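Local coordinates for protein erythrocyte binding antigen 140 (Plasmodium falciparum, PDB 4GF2) that probably binds a receptor on the surface of host red blood cells, glycophorin C being the likely partner, through a region of two Duffy-binding-like (DBL) domains during parasite invasion, at residues K60-F63 against L64-N68; K140-W143 against E144-A148; K181-N184 against E185-M189; N238-K241 against K242-G246. The protein carries 3 engineered substitutions. All coordinates share one frame; numbering follows the deposited sequence.

All four contacts are local, each between side chains a turn apart, and they follow one another along the amino-terminal half of a largely helical, elongated chain. Contacts 1 and 2 lie on helices 56-78 and 132-155, their centres about 13 Å apart, and touch directly: Phe63 packs on Trp142 and Trp143, and Lys60 reaches Asn146. Contact 3, on helix 175-202, is about 28 and 29 Å from them, centre to centre. Contact 4 ends the next helix, 213-242, with its centre about 20 Å from that of contact 3. Contacts 1 to 3 belong to the first Duffy binding domain, so together they sample the aromatic packing of a helical DBL fold.

Contact 1 of 4, residues K60-F63 against L64-N68; sequences KEIF and LISVN
Ser66 grips the backbone of Ile62 twice: its N and its OG each lie 2.9 Å from Ile62 O, and both donate to it. The two donors come from opposite faces of the carbonyl plane, so one oxygen serves the helix bond and a hydroxyl together. The hydroxyl can fold back because OG stands beside its own backbone N, anti to the carbonyl carbon (chi1 -64°), a common way for serine to bond within a helix. The neighbouring i to i+4 bonds continue the ladder, Leu64 N to Lys60 O at 2.9 Å and Val67 N to Phe63 O at 3.1 Å. Outward from this backbone, the Lys60 chain bends at chi2 and lays its CE 3.9 Å from Leu64 CD1, an aliphatic contact that leaves the ammonium to Asn146 on helix 132-155. On another side of the helix the two isoleucines meet by their ends, Ile62 CD1 to Ile65 CD1 at 4.1 Å. Val67 CG1 approaches the Phe63 ring at CD1, 4.2 Å away. This segment of helix 56-78 is wedged between several elements of the DBL fold: Leu64 and Val67 pack on helix 132-155, Phe63 and Val67 meet Phe97 of helix 83-101, and Ile62 and Ser66 rest on Phe48 of the short helix 46-49.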
loop_
_atom_site.group_PDB
_atom_site.type_symbol
_atom_site.label_atom_id
_atom_site.label_comp_id
_atom_site.label_asym_id
_atom_site.label_seq_id
_atom_site.Cartn_x
_atom_site.Cartn_y
_atom_site.Cartn_z
ATOM N N LYS A 60 -47.783 -25.094 -14.679
ATOM C CA LYS A 60 -47.980 -24.978 -13.241
ATOM C C LYS A 60 -47.178 -26.053 -12.524
ATOM O O LYS A 60 -46.479 -25.776 -11.550
ATOM C CB LYS A 60 -49.466 -25.118 -12.906
ATOM C CG LYS A 60 -49.779 -25.218 -11.423
ATOM C CD LYS A 60 -49.316 -23.984 -10.666
ATOM C CE LYS A 60 -49.735 -24.037 -9.203
ATOM N NZ LYS A 60 -51.215 -23.953 -9.025
ATOM N N GLU A 61 -47.280 -27.281 -13.022
ATOM C CA GLU A 61 -46.602 -28.419 -12.415
ATOM C C GLU A 61 -45.093 -28.216 -12.393
ATOM O O GLU A 61 -44.428 -28.543 -11.409
ATOM C CB GLU A 61 -46.930 -29.699 -13.179
ATOM C CG GLU A 61 -46.204 -30.926 -12.653
ATOM C CD GLU A 61 -46.232 -32.079 -13.629
ATOM O OE1 GLU A 61 -47.122 -32.095 -14.505
ATOM O OE2 GLU A 61 -45.359 -32.965 -13.524
ATOM N N ILE A 62 -44.553 -27.683 -13.484
ATOM C CA ILE A 62 -43.117 -27.453 -13.589
ATOM C C ILE A 62 -42.685 -26.305 -12.686
ATOM O O ILE A 62 -41.570 -26.298 -12.162
ATOM C CB ILE A 62 -42.699 -27.142 -15.040
ATOM C CG1 ILE A 62 -43.020 -28.329 -15.954
ATOM C CG2 ILE A 62 -41.215 -26.804 -15.112
ATOM C CD1 ILE A 62 -42.341 -29.630 -15.550
ATOM N N PHE A 63 -43.568 -25.332 -12.505
ATOM C CA PHE A 63 -43.272 -24.209 -11.631
ATOM C C PHE A 63 -43.211 -24.715 -10.198
ATOM O O PHE A 63 -42.338 -24.319 -9.422
ATOM C CB PHE A 63 -44.343 -23.131 -11.771
ATOM C CG PHE A 63 -43.808 -21.729 -11.721
ATOM C CD1 PHE A 63 -42.787 -21.387 -10.852
ATOM C CD2 PHE A 63 -44.329 -20.752 -12.550
ATOM C CE1 PHE A 63 -42.299 -20.094 -10.811
ATOM C CE2 PHE A 63 -43.848 -19.462 -12.513
ATOM C CZ PHE A 63 -42.832 -19.133 -11.646
ATOM N N LEU A 64 -44.136 -25.605 -9.852
ATOM C CA LEU A 64 -44.160 -26.187 -8.517
ATOM C C LEU A 64 -42.868 -26.953 -8.256
ATOM O O LEU A 64 -42.307 -26.898 -7.158
ATOM C CB LEU A 64 -45.367 -27.110 -8.354
ATOM C CG LEU A 64 -46.716 -26.406 -8.187
ATOM C CD1 LEU A 64 -47.863 -27.386 -8.389
ATOM C CD2 LEU A 64 -46.812 -25.749 -6.816
ATOM N N ILE A 65 -42.394 -27.662 -9.276
ATOM C CA ILE A 65 -41.157 -28.419 -9.164
ATOM C C ILE A 65 -39.967 -27.488 -8.974
ATOM O O ILE A 65 -39.058 -27.774 -8.198
ATOM C CB ILE A 65 -40.921 -29.285 -10.409
ATOM C CG1 ILE A 65 -41.935 -30.432 -10.445
ATOM C CG2 ILE A 65 -39.499 -29.839 -10.411
ATOM C CD1 ILE A 65 -41.934 -31.219 -11.739
ATOM N N SER A 66 -39.974 -26.370 -9.687
ATOM C CA SER A 66 -38.870 -25.428 -9.622
ATOM C C SER A 66 -38.710 -24.828 -8.223
ATOM O O SER A 66 -37.612 -24.821 -7.674
ATOM C CB SER A 66 -39.063 -24.323 -10.656
ATOM O OG SER A 66 -39.033 -24.860 -11.965
ATOM N N VAL A 67 -39.798 -24.328 -7.642
ATOM C CA VAL A 67 -39.708 -23.680 -6.334
ATOM C C VAL A 67 -39.343 -24.680 -5.239
ATOM O O VAL A 67 -38.509 -24.396 -4.379
ATOM C CB VAL A 67 -41.011 -22.934 -5.949
ATOM C CG1 VAL A 67 -41.305 -21.837 -6.951
ATOM C CG2 VAL A 67 -42.192 -23.897 -5.832
ATOM N N ASN A 68 -39.963 -25.854 -5.283
ATOM C CA ASN A 68 -39.703 -26.899 -4.299
ATOM C C ASN A 68 -38.261 -27.396 -4.382
ATOM O O ASN A 68 -37.639 -27.700 -3.363
ATOM C CB ASN A 68 -40.683 -28.059 -4.500
ATOM C CG ASN A 68 -40.436 -29.206 -3.545
ATOM O OD1 ASN A 68 -39.676 -30.121 -3.845
ATOM N ND2 ASN A 68 -41.082 -29.162 -2.387
#

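Contact 2 of 4, residues K140-W143 against E144-A148; sequences KEWW and EKNKA
The amide of Asn146 lies stacked over one face of the Trp142 indole, its plane 23° from that of the ring, with ND2 3.2 Å above the ring plane and over its centre. This i to i+4 amide-aromatic stack sits on helix 132-155 of the DBL fold. CB of Asn146 adds a CH-pi contact, 4.0 Å from the centroid of the six-membered ring. Trp142 also meets Phe59 edge-to-face, while Trp143 touches Phe94 and other side chains of helix 83-101. One face of the Trp143 indole takes Lys147 CB, which stands toward the rim of the ring and 3.5 Å from Trp143 NE1. Lys147 holds CG between its backbone N and carbonyl carbon (chi1 64°), and from there the extended chain crosses the direction of the indole side chain at about a right angle. Lys147 NZ forms a salt bridge with Glu144 OE2 at 2.8 Å, on the syn side of the carboxylate, and Glu172 gives it a second, so one lysine links two carboxylates. Glu141 and Lys145 lie side by side, their charged ends too far apart for a salt bridge. Asn146 OD1, at the other end of the amide, accepts from Lys60 of helix 56-78, which helps to fix which way the amide is turned. On its nitrogen side, ND2 donates almost straight (166°) to Trp142 O at 2.8 Å, the acceptor lying in the amide plane.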
loop_
_atom_site.group_PDB
_atom_site.type_symbol
_atom_site.label_atom_id
_atom_site.label_comp_id
_atom_site.label_asym_id
_atom_site.label_seq_id
_atom_site.Cartn_x
_atom_site.Cartn_y
_atom_site.Cartn_z
ATOM N N LYS A 140 -48.914 -11.407 -14.555
ATOM C CA LYS A 140 -49.116 -10.824 -13.238
ATOM C C LYS A 140 -50.376 -11.407 -12.611
ATOM O O LYS A 140 -50.374 -11.801 -11.446
ATOM C CB LYS A 140 -49.193 -9.298 -13.329
ATOM C CG LYS A 140 -47.862 -8.664 -13.692
ATOM C CD LYS A 140 -47.984 -7.184 -14.019
ATOM C CE LYS A 140 -48.001 -6.331 -12.764
ATOM N NZ LYS A 140 -47.471 -4.964 -13.022
ATOM N N GLU A 141 -51.446 -11.478 -13.394
ATOM C CA GLU A 141 -52.689 -12.072 -12.918
ATOM C C GLU A 141 -52.469 -13.544 -12.572
ATOM O O GLU A 141 -52.940 -14.027 -11.546
ATOM C CB GLU A 141 -53.787 -11.930 -13.971
ATOM C CG GLU A 141 -54.167 -10.489 -14.281
ATOM C CD GLU A 141 -55.269 -10.383 -15.320
ATOM O OE1 GLU A 141 -56.242 -11.159 -15.239
ATOM O OE2 GLU A 141 -55.158 -9.523 -16.221
ATOM N N TRP A 142 -51.744 -14.255 -13.428
ATOM C CA TRP A 142 -51.487 -15.670 -13.204
ATOM C C TRP A 142 -50.754 -15.865 -11.881
ATOM O O TRP A 142 -51.112 -16.725 -11.078
ATOM C CB TRP A 142 -50.669 -16.256 -14.356
ATOM C CG TRP A 142 -50.442 -17.727 -14.224
ATOM C CD1 TRP A 142 -51.183 -18.723 -14.786
ATOM C CD2 TRP A 142 -49.403 -18.372 -13.474
ATOM N NE1 TRP A 142 -50.670 -19.949 -14.438
ATOM C CE2 TRP A 142 -49.579 -19.763 -13.632
ATOM C CE3 TRP A 142 -48.347 -17.912 -12.684
ATOM C CZ2 TRP A 142 -48.737 -20.693 -13.027
ATOM C CZ3 TRP A 142 -47.513 -18.836 -12.086
ATOM C CH2 TRP A 142 -47.712 -20.211 -12.260
ATOM N N TRP A 143 -49.726 -15.057 -11.649
ATOM C CA TRP A 143 -48.997 -15.137 -10.397
ATOM C C TRP A 143 -49.949 -14.901 -9.229
ATOM O O TRP A 143 -49.906 -15.617 -8.228
ATOM C CB TRP A 143 -47.848 -14.128 -10.361
ATOM C CG TRP A 143 -46.993 -14.296 -9.154
ATOM C CD1 TRP A 143 -47.042 -13.563 -8.005
ATOM C CD2 TRP A 143 -45.973 -15.279 -8.961
ATOM N NE1 TRP A 143 -46.106 -14.025 -7.110
ATOM C CE2 TRP A 143 -45.438 -15.081 -7.674
ATOM C CE3 TRP A 143 -45.457 -16.309 -9.754
ATOM C CZ2 TRP A 143 -44.416 -15.870 -7.163
ATOM C CZ3 TRP A 143 -44.438 -17.091 -9.244
ATOM C CH2 TRP A 143 -43.929 -16.868 -7.960
ATOM N N GLU A 144 -50.815 -13.903 -9.366
ATOM C CA GLU A 144 -51.767 -13.571 -8.313
ATOM C C GLU A 144 -52.526 -14.811 -7.855
ATOM O O GLU A 144 -52.682 -15.050 -6.657
ATOM C CB GLU A 144 -52.761 -12.514 -8.803
ATOM C CG GLU A 144 -52.630 -11.162 -8.120
ATOM C CD GLU A 144 -52.945 -11.218 -6.636
ATOM O OE1 GLU A 144 -54.107 -11.508 -6.281
ATOM O OE2 GLU A 144 -52.028 -10.970 -5.825
ATOM N N LYS A 145 -52.987 -15.603 -8.815
ATOM C CA LYS A 145 -53.850 -16.738 -8.515
ATOM C C LYS A 145 -53.084 -17.973 -8.042
ATOM O O LYS A 145 -53.649 -18.840 -7.376
ATOM C CB LYS A 145 -54.701 -17.078 -9.740
ATOM C CG LYS A 145 -55.802 -16.054 -9.992
ATOM C CD LYS A 145 -56.067 -15.833 -11.470
ATOM C CE LYS A 145 -57.082 -14.715 -11.675
ATOM N NZ LYS A 145 -57.327 -14.407 -13.111
ATOM N N ASN A 146 -51.798 -18.046 -8.367
ATOM C CA ASN A 146 -51.021 -19.246 -8.090
ATOM C C ASN A 146 -49.968 -19.081 -6.999
ATOM O O ASN A 146 -49.416 -20.069 -6.520
ATOM C CB ASN A 146 -50.355 -19.737 -9.375
ATOM C CG ASN A 146 -51.352 -20.299 -10.363
ATOM O OD1 ASN A 146 -51.733 -21.463 -10.276
ATOM N ND2 ASN A 146 -51.787 -19.471 -11.306
ATOM N N LYS A 147 -49.700 -17.842 -6.602
ATOM C CA LYS A 147 -48.597 -17.557 -5.690
ATOM C C LYS A 147 -48.736 -18.277 -4.353
ATOM O O LYS A 147 -47.773 -18.860 -3.858
ATOM C CB LYS A 147 -48.459 -16.050 -5.456
ATOM C CG LYS A 147 -49.639 -15.405 -4.755
ATOM C CD LYS A 147 -49.436 -13.906 -4.636
ATOM C CE LYS A 147 -50.628 -13.226 -3.997
ATOM N NZ LYS A 147 -50.343 -11.795 -3.711
ATOM N N ALA A 148 -49.928 -18.231 -3.769
ATOM C CA ALA A 148 -50.152 -18.842 -2.464
ATOM C C ALA A 148 -49.780 -20.318 -2.497
ATOM O O ALA A 148 -49.099 -20.819 -1.602
ATOM C CB ALA A 148 -51.595 -18.673 -2.046
#

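Contact 3 of 4, residues K181-N184 against E185-M189; sequences KEWN and ENFLM
Trp183 and Phe187 both turn CG away from the backbone N (chi1 -179° and 171°), which sends the two side chains off helix 175-202 side by side and in the same direction. One helical turn apart in this DBL-fold helix, they form an i to i+4 aromatic pair. The planes are nearly parallel, 7° apart, but slid so far that the rings barely overlap, with a centroid separation of 5.1 Å. What sits over the indole face instead, toward its rim, is Phe187 CB, 4.0 Å from the centroid of the six-membered ring in a CH-pi contact, while Trp183 CH2 stands over the face of the phenyl ring, 3.8 Å from Phe187 CG. Around the pair, Trp183 NE1 bonds to Gln232 of helix 213-242, Trp23 meets the indole edge-to-face, and Phe187 packs on Phe225 and Phe268. Elsewhere on the helix, Asn184 and Leu188 touch through OD1 and CD1, 3.9 Å apart. Glu182 extends its chain toward a salt bridge with Arg39, and its CG makes a contact of 3.6 Å with Asn186 OD1. Asn186 OD1 accepts from Trp23 NE1, which ties it to the strand 23-27 region. A single water joins the two polar ends, donating to both Glu182 OE2 at 2.8 Å and Asn186 OD1 at 2.9 Å.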
loop_
_atom_site.group_PDB
_atom_site.type_symbol
_atom_site.label_atom_id
_atom_site.label_comp_id
_atom_site.label_asym_id
_atom_site.label_seq_id
_atom_site.Cartn_x
_atom_site.Cartn_y
_atom_site.Cartn_z
ATOM N N LYS A 181 -31.819 -4.761 0.210
ATOM C CA LYS A 181 -31.969 -5.294 1.558
ATOM C C LYS A 181 -31.104 -6.531 1.760
ATOM O O LYS A 181 -30.415 -6.661 2.775
ATOM C CB LYS A 181 -33.433 -5.651 1.829
ATOM C CG LYS A 181 -34.320 -4.476 2.214
ATOM C CD LYS A 181 -35.762 -4.754 1.823
ATOM C CE LYS A 181 -36.746 -4.139 2.785
ATOM N NZ LYS A 181 -38.141 -4.483 2.394
ATOM N N GLU A 182 -31.159 -7.448 0.798
ATOM C CA GLU A 182 -30.390 -8.683 0.874
ATOM C C GLU A 182 -28.903 -8.352 0.894
ATOM O O GLU A 182 -28.158 -8.851 1.735
ATOM C CB GLU A 182 -30.710 -9.606 -0.312
ATOM C CG GLU A 182 -29.939 -10.932 -0.287
ATOM C CD GLU A 182 -30.198 -11.806 -1.504
ATOM O OE1 GLU A 182 -30.869 -11.341 -2.449
ATOM O OE2 GLU A 182 -29.727 -12.966 -1.513
ATOM N N TRP A 183 -28.484 -7.496 -0.031
ATOM C CA TRP A 183 -27.084 -7.105 -0.133
ATOM C C TRP A 183 -26.599 -6.479 1.168
ATOM O O TRP A 183 -25.503 -6.782 1.641
ATOM C CB TRP A 183 -26.883 -6.120 -1.286
ATOM C CG TRP A 183 -25.462 -5.718 -1.443
ATOM C CD1 TRP A 183 -24.546 -6.262 -2.291
ATOM C CD2 TRP A 183 -24.780 -4.692 -0.718
ATOM N NE1 TRP A 183 -23.335 -5.636 -2.144
ATOM C CE2 TRP A 183 -23.452 -4.667 -1.183
ATOM C CE3 TRP A 183 -25.163 -3.791 0.279
ATOM C CZ2 TRP A 183 -22.503 -3.777 -0.687
ATOM C CZ3 TRP A 183 -24.223 -2.907 0.771
ATOM C CH2 TRP A 183 -22.908 -2.907 0.290
ATOM N N ASN A 184 -27.419 -5.603 1.741
ATOM C CA ASN A 184 -27.085 -4.961 3.005
ATOM C C ASN A 184 -26.813 -5.992 4.093
ATOM O O ASN A 184 -25.845 -5.870 4.845
ATOM C CB ASN A 184 -28.211 -4.028 3.447
ATOM C CG ASN A 184 -27.870 -3.259 4.713
ATOM O OD1 ASN A 184 -26.709 -2.933 4.964
ATOM N ND2 ASN A 184 -28.882 -2.967 5.517
ATOM N N GLU A 185 -27.662 -7.011 4.173
ATOM C CA GLU A 185 -27.487 -8.076 5.156
ATOM C C GLU A 185 -26.235 -8.905 4.862
ATOM O O GLU A 185 -25.458 -9.200 5.766
ATOM C CB GLU A 185 -28.721 -8.978 5.205
ATOM C CG GLU A 185 -29.944 -8.309 5.817
ATOM C CD GLU A 185 -31.208 -9.146 5.680
ATOM O OE1 GLU A 185 -31.345 -9.867 4.668
ATOM O OE2 GLU A 185 -32.066 -9.082 6.587
ATOM N N ASN A 186 -26.038 -9.278 3.600
ATOM C CA ASN A 186 -24.845 -10.020 3.218
ATOM C C ASN A 186 -23.600 -9.237 3.623
ATOM O O ASN A 186 -22.608 -9.808 4.078
ATOM C CB ASN A 186 -24.807 -10.284 1.708
ATOM C CG ASN A 186 -25.958 -11.161 1.216
ATOM O OD1 ASN A 186 -26.331 -11.096 0.041
ATOM N ND2 ASN A 186 -26.515 -11.985 2.100
ATOM N N PHE A 187 -23.670 -7.921 3.457
ATOM C CA PHE A 187 -22.531 -7.044 3.695
ATOM C C PHE A 187 -22.153 -6.958 5.170
ATOM O O PHE A 187 -20.985 -7.104 5.524
ATOM C CB PHE A 187 -22.843 -5.644 3.171
ATOM C CG PHE A 187 -21.828 -4.615 3.558
ATOM C CD1 PHE A 187 -20.591 -4.582 2.943
ATOM C CD2 PHE A 187 -22.113 -3.676 4.530
ATOM C CE1 PHE A 187 -19.657 -3.635 3.296
ATOM C CE2 PHE A 187 -21.181 -2.728 4.886
ATOM C CZ PHE A 187 -19.952 -2.706 4.268
ATOM N N LEU A 188 -23.142 -6.712 6.023
ATOM C CA LEU A 188 -22.896 -6.557 7.451
ATOM C C LEU A 188 -22.356 -7.845 8.058
ATOM O O LEU A 188 -21.568 -7.814 8.999
ATOM C CB LEU A 188 -24.175 -6.129 8.175
ATOM C CG LEU A 188 -24.701 -4.742 7.784
ATOM C CD1 LEU A 188 -26.031 -4.455 8.457
ATOM C CD2 LEU A 188 -23.685 -3.658 8.124
ATOM N N MET A 189 -22.775 -8.977 7.512
ATOM C CA MET A 189 -22.348 -10.263 8.036
ATOM C C MET A 189 -20.877 -10.487 7.715
ATOM O O MET A 189 -20.076 -10.796 8.598
ATOM C CB MET A 189 -23.204 -11.385 7.446
ATOM C CG MET A 189 -22.897 -12.762 8.007
ATOM S SD MET A 189 -24.167 -13.974 7.583
ATOM C CE MET A 189 -24.039 -14.002 5.797
HETATM O O HOH W 1 -26.998 -13.233 -1.766
#

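Contact 4 of 4, residues N238-K241 against K242-G246; sequences NLYK and KKNSG
The carboxyl end of helix 213-242 runs out here into the loop that leads to helix 252-259, and the last helical carbonyls take donors from the loop. Tyr240 O is met by the side-chain amide of Asn244: ND2 lies 3.1 Å away in a nearly straight bond (168°), coming from above the carbonyl plane. Asn244 CG stands beside the backbone N (chi1 -72°), folding the amide back over the turn. The same ND2 hangs over the centre of one face of the Tyr240 ring, 3.8 Å above its plane, with amide and ring planes 40° apart. One carbonyl further, Lys241 O accepts from Asn244 N at 2.9 Å and, in a weak bond, from Gly246 N. Ser245 and Gly246 both have positive phi angles, a bend that carries the chain back toward this carbonyl. Lys243 N bonds to Leu239 O at 3.0 Å, and the Lys243 chain passes close by the same oxygen. Tyr240 is fastened to what follows, its OH bonding to Lys249 O and its ring stacked on Phe252 of helix 252-259, while Leu239 and Lys243 pack on Ile176 of helix 175-202.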
loop_
_atom_site.group_PDB
_atom_site.type_symbol
_atom_site.label_atom_id
_atom_site.label_comp_id
_atom_site.label_asym_id
_atom_site.label_seq_id
_atom_site.Cartn_x
_atom_site.Cartn_y
_atom_site.Cartn_z
ATOM N N ASN A 238 -27.754 3.653 -7.202
ATOM C CA ASN A 238 -28.072 4.464 -8.370
ATOM C C ASN A 238 -29.241 3.855 -9.130
ATOM O O ASN A 238 -30.109 4.571 -9.627
ATOM C CB ASN A 238 -26.858 4.593 -9.290
ATOM C CG ASN A 238 -25.695 5.299 -8.622
ATOM O OD1 ASN A 238 -25.870 6.013 -7.634
ATOM N ND2 ASN A 238 -24.497 5.107 -9.164
ATOM N N LEU A 239 -29.264 2.528 -9.210
ATOM C CA LEU A 239 -30.354 1.824 -9.873
ATOM C C LEU A 239 -31.680 2.073 -9.161
ATOM O O LEU A 239 -32.739 2.091 -9.790
ATOM C CB LEU A 239 -30.060 0.325 -9.940
ATOM C CG LEU A 239 -28.955 -0.068 -10.923
ATOM C CD1 LEU A 239 -28.606 -1.532 -10.771
ATOM C CD2 LEU A 239 -29.373 0.229 -12.357
ATOM N N TYR A 240 -31.624 2.271 -7.849
ATOM C CA TYR A 240 -32.824 2.592 -7.093
ATOM C C TYR A 240 -33.385 3.928 -7.556
ATOM O O TYR A 240 -34.528 4.009 -8.006
ATOM C CB TYR A 240 -32.535 2.633 -5.594
ATOM C CG TYR A 240 -33.770 2.888 -4.764
ATOM C CD1 TYR A 240 -34.702 1.884 -4.546
ATOM C CD2 TYR A 240 -34.007 4.135 -4.205
ATOM C CE1 TYR A 240 -35.835 2.112 -3.791
ATOM C CE2 TYR A 240 -35.139 4.372 -3.446
ATOM C CZ TYR A 240 -36.047 3.358 -3.243
ATOM O OH TYR A 240 -37.170 3.592 -2.489
ATOM N N LYS A 241 -32.571 4.973 -7.452
ATOM C CA LYS A 241 -32.977 6.308 -7.873
ATOM C C LYS A 241 -33.500 6.282 -9.305
ATOM O O LYS A 241 -34.556 6.838 -9.600
ATOM C CB LYS A 241 -31.799 7.279 -7.764
ATOM C CG LYS A 241 -31.392 7.603 -6.334
ATOM C CD LYS A 241 -30.043 8.304 -6.283
ATOM C CE LYS A 241 -29.655 8.665 -4.857
ATOM N NZ LYS A 241 -28.231 9.090 -4.749
ATOM N N LYS A 242 -32.758 5.621 -10.186
ATOM C CA LYS A 242 -33.108 5.565 -11.600
ATOM C C LYS A 242 -34.475 4.926 -11.825
ATOM O O LYS A 242 -35.198 5.302 -12.745
ATOM C CB LYS A 242 -32.042 4.794 -12.380
ATOM C CG LYS A 242 -32.417 4.538 -13.826
ATOM C CD LYS A 242 -31.259 3.963 -14.616
ATOM C CE LYS A 242 -31.648 3.759 -16.073
ATOM N NZ LYS A 242 -30.505 3.294 -16.902
ATOM N N LYS A 243 -34.824 3.958 -10.987
ATOM C CA LYS A 243 -36.104 3.272 -11.115
ATOM C C LYS A 243 -37.223 4.033 -10.409
ATOM O O LYS A 243 -38.372 3.587 -10.388
ATOM C CB LYS A 243 -36.001 1.851 -10.563
ATOM C CG LYS A 243 -35.215 0.902 -11.455
ATOM C CD LYS A 243 -34.987 -0.437 -10.773
ATOM C CE LYS A 243 -34.404 -1.465 -11.731
ATOM N NZ LYS A 243 -35.408 -1.960 -12.716
ATOM N N ASN A 244 -36.884 5.184 -9.835
ATOM C CA ASN A 244 -37.871 6.030 -9.172
ATOM C C ASN A 244 -37.717 7.496 -9.561
ATOM O O ASN A 244 -37.700 8.380 -8.703
ATOM C CB ASN A 244 -37.773 5.878 -7.655
ATOM C CG ASN A 244 -38.287 4.539 -7.174
ATOM O OD1 ASN A 244 -39.485 4.366 -6.955
ATOM N ND2 ASN A 244 -37.383 3.580 -7.018
ATOM N N SER A 245 -37.603 7.745 -10.861
ATOM C CA SER A 245 -37.527 9.108 -11.370
ATOM C C SER A 245 -36.388 9.887 -10.717
ATOM O O SER A 245 -36.513 11.084 -10.469
ATOM C CB SER A 245 -38.847 9.829 -11.111
ATOM O OG SER A 245 -39.940 9.039 -11.541
ATOM N N GLY A 246 -35.287 9.200 -10.431
ATOM C CA GLY A 246 -34.119 9.832 -9.842
ATOM C C GLY A 246 -34.355 10.368 -8.442
ATOM O O GLY A 246 -33.730 11.345 -8.033
#